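Local coordinates for putative GH105 family protein (Salmonella enterica subsp. enterica serovar Paratyphi A, PDB 3QWT) that is of unknown function but, as a possible GH105 member with an alpha/alpha toroid fold, probably hydrolyses glycosidic bonds of unsaturated uronyl oligosaccharides, at residues H19-R23 / D24-A28. Residues are numbered along the deposited sequence; the frame is centred on the assembly and turned at random.
Sequences HFIAR and DELKA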
loop_
_atom_site.group_PDB
_atom_site.type_symbol
_atom_site.label_atom_id
_atom_site.label_comp_id
_atom_site.label_asym_id
_atom_site.label_seq_id
_atom_site.Cartn_x
_atom_site.Cartn_y
_atom_site.Cartn_z
ATOM N N HIS A 19 17.693 44.771 13.265
ATOM C CA HIS A 19 16.358 44.851 13.821
ATOM C C HIS A 19 16.058 46.265 14.266
ATOM O O HIS A 19 16.669 46.786 15.203
ATOM C CB HIS A 19 16.188 43.875 14.978
ATOM C CG HIS A 19 16.213 42.440 14.556
ATOM N ND1 HIS A 19 16.727 41.438 15.348
ATOM C CD2 HIS A 19 15.794 41.841 13.415
ATOM C CE1 HIS A 19 16.621 40.283 14.718
ATOM N NE2 HIS A 19 16.055 40.500 13.545
ATOM N N PHE A 20 15.114 46.893 13.582
ATOM C CA PHE A 20 14.733 48.241 13.939
ATOM C C PHE A 20 14.024 48.234 15.287
ATOM O O PHE A 20 14.038 49.228 16.005
ATOM C CB PHE A 20 13.873 48.878 12.845
ATOM C CG PHE A 20 12.453 48.398 12.815
ATOM C CD1 PHE A 20 11.456 49.122 13.433
ATOM C CD2 PHE A 20 12.110 47.251 12.139
ATOM C CE1 PHE A 20 10.158 48.700 13.391
ATOM C CE2 PHE A 20 10.806 46.831 12.092
ATOM C CZ PHE A 20 9.831 47.553 12.716
ATOM N N ILE A 21 13.429 47.099 15.640
ATOM C CA ILE A 21 12.732 46.983 16.918
ATOM C C ILE A 21 13.134 45.681 17.597
ATOM O O ILE A 21 13.258 44.653 16.937
ATOM C CB ILE A 21 11.203 47.061 16.710
ATOM C CG1 ILE A 21 10.465 47.042 18.044
ATOM C CG2 ILE A 21 10.713 45.956 15.750
ATOM C CD1 ILE A 21 8.967 46.928 17.893
ATOM N N ALA A 22 13.369 45.707 18.904
ATOM C CA ALA A 22 13.892 44.510 19.562
ATOM C C ALA A 22 12.817 43.469 19.829
ATOM O O ALA A 22 11.654 43.809 20.040
ATOM C CB ALA A 22 14.629 44.848 20.825
ATOM N N ARG A 23 13.222 42.199 19.817
ATOM C CA ARG A 23 12.285 41.110 20.015
ATOM C C ARG A 23 11.290 41.376 21.141
ATOM O O ARG A 23 10.078 41.278 20.949
ATOM C CB ARG A 23 12.997 39.782 20.296
ATOM C CG ARG A 23 12.005 38.597 20.346
ATOM C CD ARG A 23 12.626 37.304 20.806
ATOM N NE ARG A 23 13.134 37.424 22.165
ATOM C CZ ARG A 23 13.757 36.450 22.815
ATOM N NH1 ARG A 23 13.943 35.271 22.234
ATOM N NH2 ARG A 23 14.191 36.657 24.048
ATOM N N ASP A 24 11.797 41.679 22.324
ATOM C CA ASP A 24 10.919 41.771 23.482
ATOM C C ASP A 24 10.052 43.022 23.465
ATOM O O ASP A 24 8.994 43.071 24.085
ATOM C CB ASP A 24 11.711 41.591 24.774
ATOM C CG ASP A 24 12.284 40.176 24.889
ATOM O OD1 ASP A 24 11.653 39.239 24.351
ATOM O OD2 ASP A 24 13.361 39.988 25.489
ATOM N N GLU A 25 10.480 44.005 22.693
ATOM C CA GLU A 25 9.672 45.181 22.438
ATOM C C GLU A 25 8.463 44.746 21.618
ATOM O O GLU A 25 7.326 45.120 21.905
ATOM C CB GLU A 25 10.503 46.202 21.660
ATOM C CG GLU A 25 9.988 47.623 21.705
ATOM C CD GLU A 25 11.021 48.620 21.193
ATOM O OE1 GLU A 25 11.922 48.224 20.415
ATOM O OE2 GLU A 25 10.945 49.798 21.584
ATOM N N LEU A 26 8.719 43.947 20.589
ATOM C CA LEU A 26 7.645 43.384 19.781
ATOM C C LEU A 26 6.615 42.656 20.648
ATOM O O LEU A 26 5.409 42.907 20.557
ATOM C CB LEU A 26 8.221 42.428 18.750
ATOM C CG LEU A 26 8.307 43.001 17.351
ATOM C CD1 LEU A 26 9.280 42.182 16.522
ATOM C CD2 LEU A 26 6.923 43.017 16.732
ATOM N N LYS A 27 7.090 41.752 21.492
ATOM C CA LYS A 27 6.178 41.020 22.361
ATOM C C LYS A 27 5.350 41.969 23.239
ATOM O O LYS A 27 4.133 41.794 23.390
ATOM C CB LYS A 27 6.942 40.014 23.218
ATOM C CG LYS A 27 7.576 38.898 22.444
ATOM C CD LYS A 27 8.023 37.822 23.408
ATOM C CE LYS A 27 8.565 36.602 22.696
ATOM N NZ LYS A 27 9.136 35.639 23.679
ATOM N N ALA A 28 6.004 42.978 23.808
ATOM C CA ALA A 28 5.289 43.928 24.657
ATOM C C ALA A 28 4.206 44.668 23.871
ATOM O O ALA A 28 3.136 44.949 24.398
ATOM C CB ALA A 28 6.256 44.906 25.304
#
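I21 and L26 meet across the first turn of helix 23-37, CD1 of I21 lying 4.0 Å from CG of L26, the two side chains crossing at about a right angle. I21 reaches over the turn because its CG1 branch stands anti to the backbone N (chi1 -176°), leaving CG2 to face the leucine as well. E25, extended beyond CG, runs obliquely past the same isoleucine and carries its carboxylate to the chain just before the helix: its OE1 accepts the N-H of A22 at 3.3 Å from A22 N, using the anti lone pair. E25 OE1 also comes to 3.0 Å from I21 CG1, a short approach for an oxygen and a carbon. Next along the chain, the carbonyl of A22 opens the helical bonding pattern, with A22 O 3.0 Å from L26 N and the donor nearly in line with the C=O bond; E25 N adds a weak second bond to that oxygen. One residue on, K27 N binds R23 O at 3.1 Å. R23 and D24 lie side by side in a salt bridge, R23 NE to D24 OD1 3.2 Å, with the carboxylate oxygen tilted from the guanidinium plane. R23 also gives NH1 to the F100 carbonyl of the second subunit, so it links helix start and interface. Outside the turn, L26 packs on L373 and Y376 of helix 363-377, while the carbonyl of I21 takes the hydroxyl of Y380. The N-terminus illustrates half a capping box, E25 to backbone, since N-cap alanine has no side-chain acceptor for the return bond; I21 and L26 bracket it as a hydrophobic staple.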